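Local coordinates for protein BIFUNCTIONAL PROTEIN Proline utilization A (PutA) (PDB 5UX5) that probably oxidises proline to glutamate in two steps, using an FAD-dependent proline dehydrogenase and an NAD-dependent glutamate-semialdehyde dehydrogenase joined in one chain, at residues I947-E952 with A994-T999; F987-L992 with R1049-H1054. One frame throughout, in Å; residues are numbered along the deposited sequence.

Contact 1 of 2, residues I947-E952 with A994-T999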
ATOM      1  N   ILE A 947       6.032   9.788  35.152  1.00 40.51           N
ATOM      2  CA  ILE A 947       5.566  10.792  34.190  1.00 39.67           C
ATOM      3  C   ILE A 947       5.803  10.322  32.765  1.00 29.28           C
ATOM      4  O   ILE A 947       4.943  10.489  31.887  1.00 30.00           O
ATOM      5  CB  ILE A 947       6.238  12.153  34.436  1.00 30.91           C
ATOM      6  CG1 ILE A 947       5.876  12.707  35.780  1.00 34.86           C
ATOM      7  CG2 ILE A 947       5.907  13.127  33.340  1.00 27.39           C
ATOM      8  CD1 ILE A 947       6.747  13.872  36.071  1.00 46.40           C
ATOM      9  N   ALA A 948       6.981   9.771  32.500  1.00 26.15           N
ATOM     10  CA  ALA A 948       7.246   9.236  31.167  1.00 31.18           C
ATOM     11  C   ALA A 948       6.276   8.110  30.839  1.00 25.35           C
ATOM     12  O   ALA A 948       5.765   8.030  29.722  1.00 32.54           O
ATOM     13  CB  ALA A 948       8.697   8.755  31.067  1.00 24.75           C
ATOM     14  N   TRP A 949       5.953   7.273  31.820  1.00 29.24           N
ATOM     15  CA  TRP A 949       5.021   6.190  31.551  1.00 29.86           C
ATOM     16  C   TRP A 949       3.636   6.736  31.222  1.00 32.56           C
ATOM     17  O   TRP A 949       2.990   6.256  30.287  1.00 38.84           O
ATOM     18  CB  TRP A 949       4.983   5.227  32.740  1.00 27.41           C
ATOM     19  CG  TRP A 949       4.512   3.849  32.378  1.00 27.63           C
ATOM     20  CD1 TRP A 949       3.260   3.341  32.536  1.00 28.37           C
ATOM     21  CD2 TRP A 949       5.282   2.824  31.743  1.00 33.55           C
ATOM     22  NE1 TRP A 949       3.204   2.070  32.067  1.00 31.55           N
ATOM     23  CE2 TRP A 949       4.433   1.719  31.569  1.00 32.05           C
ATOM     24  CE3 TRP A 949       6.613   2.731  31.307  1.00 29.99           C
ATOM     25  CZ2 TRP A 949       4.864   0.525  30.983  1.00 27.55           C
ATOM     26  CZ3 TRP A 949       7.045   1.536  30.726  1.00 26.33           C
ATOM     27  CH2 TRP A 949       6.169   0.455  30.572  1.00 26.88           C
ATOM     28  N   ARG A 950       3.185   7.768  31.947  1.00 32.34           N
ATOM     29  CA  ARG A 950       1.889   8.381  31.656  1.00 27.60           C
ATOM     30  C   ARG A 950       1.875   9.093  30.309  1.00 33.19           C
ATOM     31  O   ARG A 950       0.843   9.121  29.628  1.00 26.66           O
ATOM     32  CB  ARG A 950       1.500   9.374  32.740  1.00 28.56           C
ATOM     33  CG  ARG A 950       1.243   8.783  34.089  1.00 33.97           C
ATOM     34  CD  ARG A 950       0.807   9.862  35.023  1.00 30.73           C
ATOM     35  NE  ARG A 950       0.772   9.375  36.386  1.00 35.44           N
ATOM     36  CZ  ARG A 950       0.388  10.102  37.429  1.00 39.34           C
ATOM     37  NH1 ARG A 950      -0.013  11.349  37.263  1.00 43.97           N
ATOM     38  NH2 ARG A 950       0.403   9.580  38.638  1.00 34.17           N
ATOM     39  N   THR A 951       2.993   9.715  29.931  1.00 33.09           N
ATOM     40  CA  THR A 951       3.022  10.569  28.751  1.00 29.76           C
ATOM     41  C   THR A 951       3.138   9.760  27.468  1.00 39.39           C
ATOM     42  O   THR A 951       2.405  10.006  26.502  1.00 44.46           O
ATOM     43  CB  THR A 951       4.200  11.531  28.847  1.00 31.69           C
ATOM     44  OG1 THR A 951       3.914  12.532  29.838  1.00 38.24           O
ATOM     45  CG2 THR A 951       4.422  12.206  27.487  1.00 41.73           C
ATOM     46  N   GLU A 952       4.034   8.773  27.467  1.00 36.68           N
ATOM     47  CA  GLU A 952       4.477   8.081  26.269  1.00 28.89           C
ATOM     48  C   GLU A 952       4.372   6.555  26.404  1.00 33.84           C
ATOM     49  O   GLU A 952       3.553   5.915  25.726  1.00 29.38           O
ATOM     50  CB  GLU A 952       5.922   8.509  25.965  1.00 31.00           C
ATOM     51  CG  GLU A 952       6.512   7.948  24.658  1.00 39.55           C
ATOM     52  CD  GLU A 952       6.036   8.718  23.451  1.00 49.09           C
ATOM     53  OE1 GLU A 952       5.115   9.554  23.619  1.00 59.47           O
ATOM     54  OE2 GLU A 952       6.549   8.486  22.336  1.00 47.35           O
ATOM     55  N   ALA A 994      13.008  -1.782  36.011  1.00 32.00           N
ATOM     56  CA  ALA A 994      12.621  -3.158  35.711  1.00 38.75           C
ATOM     57  C   ALA A 994      11.327  -3.549  36.400  1.00 38.26           C
ATOM     58  O   ALA A 994      10.589  -4.405  35.893  1.00 38.70           O
ATOM     59  CB  ALA A 994      13.738  -4.130  36.089  1.00 43.49           C
ATOM     60  N   LEU A 995      11.070  -2.983  37.581  1.00 42.70           N
ATOM     61  CA  LEU A 995       9.821  -3.266  38.279  1.00 43.83           C
ATOM     62  C   LEU A 995       8.627  -2.788  37.473  1.00 47.49           C
ATOM     63  O   LEU A 995       7.550  -3.379  37.552  1.00 53.63           O
ATOM     64  CB  LEU A 995       9.845  -2.612  39.658  1.00 40.99           C
ATOM     65  CG  LEU A 995       8.661  -2.796  40.603  1.00 43.00           C
ATOM     66  CD1 LEU A 995       8.419  -4.244  40.860  1.00 36.66           C
ATOM     67  CD2 LEU A 995       8.955  -2.081  41.933  1.00 39.14           C
ATOM     68  N   ARG A 996       8.817  -1.744  36.667  1.00 42.28           N
ATOM     69  CA  ARG A 996       7.741  -1.118  35.918  1.00 38.00           C
ATOM     70  C   ARG A 996       7.522  -1.770  34.561  1.00 38.88           C
ATOM     71  O   ARG A 996       6.380  -1.813  34.079  1.00 37.12           O
ATOM     72  CB  ARG A 996       8.043   0.380  35.753  1.00 32.54           C
ATOM     73  CG  ARG A 996       7.079   1.144  34.869  1.00 29.34           C
ATOM     74  CD  ARG A 996       7.376   2.627  34.813  1.00 28.69           C
ATOM     75  NE  ARG A 996       7.402   3.266  36.127  1.00 33.79           N
ATOM     76  CZ  ARG A 996       6.333   3.796  36.729  1.00 40.48           C
ATOM     77  NH1 ARG A 996       5.151   3.748  36.137  1.00 45.62           N
ATOM     78  NH2 ARG A 996       6.440   4.367  37.926  1.00 38.13           N
ATOM     79  N   THR A 997       8.584  -2.254  33.918  1.00 32.58           N
ATOM     80  CA  THR A 997       8.441  -2.882  32.617  1.00 36.57           C
ATOM     81  C   THR A 997       8.337  -4.394  32.697  1.00 44.76           C
ATOM     82  O   THR A 997       7.891  -5.022  31.722  1.00 55.51           O
ATOM     83  CB  THR A 997       9.597  -2.489  31.692  1.00 31.79           C
ATOM     84  OG1 THR A 997      10.833  -2.937  32.255  1.00 30.54           O
ATOM     85  CG2 THR A 997       9.633  -1.009  31.524  1.00 33.37           C
ATOM     86  N   GLY A 998       8.701  -4.985  33.835  1.00 33.25           N
ATOM     87  CA  GLY A 998       8.768  -6.426  33.967  1.00 33.18           C
ATOM     88  C   GLY A 998      10.059  -7.072  33.499  1.00 37.29           C
ATOM     89  O   GLY A 998      10.147  -8.304  33.501  1.00 49.16           O
ATOM     90  N   THR A 999      11.051  -6.288  33.091  1.00 32.94           N
ATOM     91  CA  THR A 999      12.312  -6.826  32.609  1.00 30.79           C
ATOM     92  C   THR A 999      13.055  -7.542  33.733  1.00 31.93           C
ATOM     93  O   THR A 999      12.902  -7.226  34.915  1.00 32.53           O
ATOM     94  CB  THR A 999      13.186  -5.693  32.073  1.00 32.52           C
ATOM     95  OG1 THR A 999      12.496  -5.014  31.027  1.00 36.06           O
ATOM     96  CG2 THR A 999      14.486  -6.206  31.552  1.00 30.09           C
TER

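Contact 2 of 2, residues F987-L992 with R1049-H1054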
ATOM      1  N   PHE A 987      22.372   0.496  40.228  1.00 40.99           N
ATOM      2  CA  PHE A 987      21.643  -0.757  40.101  1.00 40.40           C
ATOM      3  C   PHE A 987      20.214  -0.654  40.636  1.00 46.09           C
ATOM      4  O   PHE A 987      19.317  -1.330  40.131  1.00 45.09           O
ATOM      5  CB  PHE A 987      22.388  -1.891  40.794  1.00 32.15           C
ATOM      6  CG  PHE A 987      21.955  -3.242  40.324  1.00 32.63           C
ATOM      7  CD1 PHE A 987      22.475  -3.780  39.149  1.00 42.86           C
ATOM      8  CD2 PHE A 987      20.995  -3.962  41.013  1.00 33.64           C
ATOM      9  CE1 PHE A 987      22.062  -5.025  38.679  1.00 41.01           C
ATOM     10  CE2 PHE A 987      20.571  -5.219  40.551  1.00 38.30           C
ATOM     11  CZ  PHE A 987      21.108  -5.746  39.380  1.00 38.36           C
ATOM     12  N   ASN A 988      19.988   0.127  41.697  1.00 51.67           N
ATOM     13  CA  ASN A 988      18.624   0.324  42.185  1.00 52.14           C
ATOM     14  C   ASN A 988      17.803   1.152  41.201  1.00 45.19           C
ATOM     15  O   ASN A 988      16.604   0.902  41.004  1.00 41.60           O
ATOM     16  CB  ASN A 988      18.645   0.983  43.564  1.00 55.61           C
ATOM     17  CG  ASN A 988      19.068   0.023  44.671  1.00 56.87           C
ATOM     18  OD1 ASN A 988      19.060  -1.197  44.501  1.00 51.45           O
ATOM     19  ND2 ASN A 988      19.432   0.581  45.820  1.00 66.17           N
ATOM     20  N   ARG A 989      18.434   2.142  40.569  1.00 33.80           N
ATOM     21  CA  ARG A 989      17.737   2.887  39.534  1.00 39.57           C
ATOM     22  C   ARG A 989      17.262   1.956  38.425  1.00 38.83           C
ATOM     23  O   ARG A 989      16.198   2.180  37.845  1.00 38.77           O
ATOM     24  CB  ARG A 989      18.636   3.980  38.952  1.00 36.14           C
ATOM     25  CG  ARG A 989      17.857   4.999  38.159  1.00 30.37           C
ATOM     26  CD  ARG A 989      17.632   4.585  36.686  1.00 27.09           C
ATOM     27  NE  ARG A 989      16.768   5.545  36.011  1.00 26.55           N
ATOM     28  CZ  ARG A 989      15.445   5.457  35.991  1.00 26.74           C
ATOM     29  NH1 ARG A 989      14.826   4.452  36.576  1.00 27.46           N
ATOM     30  NH2 ARG A 989      14.743   6.384  35.396  1.00 28.89           N
ATOM     31  N   LEU A 990      18.075   0.944  38.074  1.00 36.09           N
ATOM     32  CA  LEU A 990      17.643  -0.052  37.098  1.00 32.88           C
ATOM     33  C   LEU A 990      16.577  -0.994  37.662  1.00 35.78           C
ATOM     34  O   LEU A 990      15.749  -1.507  36.907  1.00 45.57           O
ATOM     35  CB  LEU A 990      18.845  -0.848  36.571  1.00 31.99           C
ATOM     36  CG  LEU A 990      20.001  -0.158  35.812  1.00 28.09           C
ATOM     37  CD1 LEU A 990      20.887  -1.163  35.175  1.00 28.21           C
ATOM     38  CD2 LEU A 990      19.525   0.814  34.778  1.00 27.08           C
ATOM     39  N   LYS A 991      16.559  -1.238  38.973  1.00 44.49           N
ATOM     40  CA  LYS A 991      15.506  -2.092  39.529  1.00 48.21           C
ATOM     41  C   LYS A 991      14.153  -1.376  39.481  1.00 49.85           C
ATOM     42  O   LYS A 991      13.122  -2.001  39.211  1.00 48.47           O
ATOM     43  CB  LYS A 991      15.880  -2.539  40.953  1.00 33.43           C
ATOM     44  N   LEU A 992      14.151  -0.060  39.739  1.00 45.08           N
ATOM     45  CA  LEU A 992      12.969   0.779  39.549  1.00 36.40           C
ATOM     46  C   LEU A 992      12.400   0.649  38.143  1.00 31.79           C
ATOM     47  O   LEU A 992      11.187   0.514  37.963  1.00 37.21           O
ATOM     48  CB  LEU A 992      13.305   2.245  39.832  1.00 35.10           C
ATOM     49  CG  LEU A 992      13.185   2.797  41.248  1.00 35.78           C
ATOM     50  CD1 LEU A 992      13.728   4.225  41.281  1.00 31.34           C
ATOM     51  CD2 LEU A 992      11.722   2.767  41.629  1.00 32.72           C
ATOM     52  N   ARG A1049      12.212   9.321  30.732  1.00 27.26           N
ATOM     53  CA  ARG A1049      11.895   9.591  29.337  1.00 32.77           C
ATOM     54  C   ARG A1049      13.034   9.159  28.436  1.00 28.75           C
ATOM     55  O   ARG A1049      12.796   8.776  27.290  1.00 32.81           O
ATOM     56  CB  ARG A1049      11.593  11.076  29.122  1.00 33.23           C
ATOM     57  CG  ARG A1049      11.118  11.410  27.720  1.00 22.60           C
ATOM     58  CD  ARG A1049       9.929  10.522  27.322  1.00 35.73           C
ATOM     59  NE  ARG A1049       9.448  10.754  25.955  1.00 44.15           N
ATOM     60  CZ  ARG A1049       9.950  10.157  24.865  1.00 49.91           C
ATOM     61  NH1 ARG A1049      10.953   9.298  24.964  1.00 43.04           N
ATOM     62  NH2 ARG A1049       9.457  10.416  23.659  1.00 57.11           N
ATOM     63  N   ARG A1050      14.270   9.180  28.941  1.00 31.06           N
ATOM     64  CA  ARG A1050      15.411   8.638  28.221  1.00 27.32           C
ATOM     65  C   ARG A1050      15.795   7.237  28.681  1.00 30.35           C
ATOM     66  O   ARG A1050      15.897   6.331  27.848  1.00 38.25           O
ATOM     67  CB  ARG A1050      16.625   9.550  28.363  1.00 22.31           C
ATOM     68  CG  ARG A1050      16.462  10.961  27.860  1.00 29.50           C
ATOM     69  CD  ARG A1050      15.985  11.028  26.451  1.00 29.68           C
ATOM     70  NE  ARG A1050      16.670  10.054  25.621  1.00 36.78           N
ATOM     71  CZ  ARG A1050      16.267   9.718  24.399  1.00 38.13           C
ATOM     72  NH1 ARG A1050      15.187  10.306  23.870  1.00 40.82           N
ATOM     73  NH2 ARG A1050      16.929   8.792  23.713  1.00 20.89           N
ATOM     74  N   GLU A1051      15.942   7.018  29.991  1.00 23.15           N
ATOM     75  CA  GLU A1051      16.499   5.754  30.471  1.00 23.53           C
ATOM     76  C   GLU A1051      15.572   4.587  30.192  1.00 23.68           C
ATOM     77  O   GLU A1051      16.043   3.485  29.906  1.00 31.78           O
ATOM     78  CB  GLU A1051      16.787   5.833  31.965  1.00 26.74           C
ATOM     79  CG  GLU A1051      17.546   4.647  32.556  1.00 28.40           C
ATOM     80  CD  GLU A1051      18.932   4.433  31.933  1.00 33.18           C
ATOM     81  OE1 GLU A1051      19.218   3.279  31.540  1.00 31.28           O
ATOM     82  OE2 GLU A1051      19.753   5.388  31.893  1.00 25.28           O
ATOM     83  N   LEU A1052      14.252   4.796  30.263  1.00 24.72           N
ATOM     84  CA  LEU A1052      13.331   3.675  30.070  1.00 26.03           C
ATOM     85  C   LEU A1052      13.364   3.116  28.642  1.00 31.81           C
ATOM     86  O   LEU A1052      12.881   1.994  28.419  1.00 34.96           O
ATOM     87  CB  LEU A1052      11.895   4.072  30.470  1.00 24.35           C
ATOM     88  CG  LEU A1052      11.639   4.241  31.988  1.00 29.03           C
ATOM     89  CD1 LEU A1052      10.291   4.836  32.325  1.00 25.57           C
ATOM     90  CD2 LEU A1052      11.771   2.939  32.733  1.00 26.12           C
ATOM     91  N   LEU A1053      13.947   3.834  27.673  1.00 29.21           N
ATOM     92  CA  LEU A1053      14.017   3.272  26.323  1.00 28.32           C
ATOM     93  C   LEU A1053      14.859   2.002  26.324  1.00 33.63           C
ATOM     94  O   LEU A1053      14.595   1.074  25.554  1.00 37.51           O
ATOM     95  CB  LEU A1053      14.548   4.307  25.316  1.00 21.80           C
ATOM     96  CG  LEU A1053      13.624   5.503  24.995  1.00 23.76           C
ATOM     97  CD1 LEU A1053      14.261   6.576  24.145  1.00 21.09           C
ATOM     98  CD2 LEU A1053      12.347   5.099  24.347  1.00 24.77           C
ATOM     99  N   HIS A1054      15.836   1.922  27.228  1.00 32.33           N
ATOM    100  CA  HIS A1054      16.674   0.741  27.366  1.00 27.01           C
ATOM    101  C   HIS A1054      15.898  -0.473  27.847  1.00 34.49           C
ATOM    102  O   HIS A1054      16.400  -1.601  27.725  1.00 24.81           O
ATOM    103  CB  HIS A1054      17.824   1.035  28.330  1.00 23.91           C
ATOM    104  CG  HIS A1054      18.660   2.199  27.921  1.00 23.38           C
ATOM    105  ND1 HIS A1054      19.080   3.168  28.807  1.00 25.50           N
ATOM    106  CD2 HIS A1054      19.172   2.547  26.716  1.00 29.35           C
ATOM    107  CE1 HIS A1054      19.799   4.071  28.166  1.00 25.49           C
ATOM    108  NE2 HIS A1054      19.874   3.716  26.894  1.00 29.06           N
TER

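Contact 1 of 2, residues I947-E952 with A994-T999
Trp949, on helix 936-953, reaches across to Arg996 and Thr997 near the end of helix 984-997, and its side chain makes the contact from root to rim. At its root, CB has Arg996 NH1 as its nearest partner across the contact, 3.7 Å away, and CG has the same nitrogen at 3.8 Å. Further out, over the fused ring system, the partner changes from guanidinium to methylene. CD2 lies 3.7 Å from Arg996 CD, and CE3 lies 3.6 Å from that same carbon. Arg996 CG sits over one face of the six-membered ring in a CH-pi contact, 4.0 Å from the ring centroid and 14° off the normal. At the far side CZ3 meets Thr997 CG2 at 3.7 Å, and CH2 is also within touch of that methyl. The two long side chains run past each other in opposite directions. Arg996 leaves its helix extended and then bends at chi3 (-56°), which leaves the guanidinium beside the root of the tryptophan, its plane 49° from that of the ring. Its charge is paired with Glu946, one turn back from Arg950 on the same helix as Trp949, and Tyr929 gives it a cation-pi partner. Thr997 turns its methyl CG2 to the indole, and its OG1 hydrogen-bonds to Ala993 O, one turn back in its own helix; Leu1056 of strand 1056-1064 touches both Trp949 and Thr997. No hydrogen bond joins the two segments: this is helix-to-helix packing near the surface, with an arginine laid over an indole, in the C-terminal alpha/beta region of PutA.

Contact 2 of 2, residues F987-L992 with R1049-H1054
Glu1051 and Arg989 carry this contact, lying alongside each other with their ends in opposite directions, and Leu990 adds a methyl. Walking along 1049-1054, Arg1049 comes first, its CB pointing away from helix 984-997, while its backbone N is bonded to Asp1047 OD1. Arg1050 makes its contact outside, a cation-pi interaction with Trp913; Leu1053 CD1 lies over one face of its guanidinium. Glu1051 is the residue that points across. Its CG sits over a face of the Arg989 guanidinium, 3.7 Å from NE, and its CB is 4.0 Å from Arg989 NH2. With the bend of Glu1051 at chi2 (60°) the carboxylate lies beyond the guanidinium, and Arg989 NE and Glu1051 OE2 stay 5.1 Å apart, without a salt bridge. Each finds other partners. Arg989 NH2 pairs with Asp945, and OE2 of the glutamate pairs with Arg1017. Leu1045 links the two through its backbone, its O accepting from Arg989 NE and its N donating to OE2. The other oxygen, OE1, lies 4.1 Å from Leu990 CD2. Leu1052 follows, its end leaning nearer to the helix without touching it, and Leu1053 turns to Phe953 and Tyr971. At His1054 the ring turns back to Glu1051: its ND1 donates to OE1 at 2.7 Å, with an N-H...O angle of 157°. The acceptor is nearly in the imidazole plane, while the donor stands well above the carboxylate plane. Buried carboxylate and guanidinium are thus both satisfied in a buried network of charged and polar groups, a His-carboxylate bond included, where helix 984-997 meets a short helix that runs on into 3-10 turns in the C-terminal alpha/beta region.

From the N terminus the chain first runs through helix 936-953, which supplies the opening side of contact 1. Strand 965-980 follows, then helix 984-997, where 987-992 opens contact 2 before 994-999 closes the loop of contact 1. Strands 1000-1003 and 1015-1018, helix 1026-1035 and strand 1038-1040 intervene before 1049-1054 closes contact 2, so the two loops cross. Helix 984-997 belongs to both, and the contact centres are about 9 Å apart. The outer members also meet: Ala948 CB packs 3.6 Å from Arg1049 N, and Glu952 OE2 lies 3.7 Å from Arg1049 NH2. Helices 936-953, 984-997 and 1048-1051 are thus tied together.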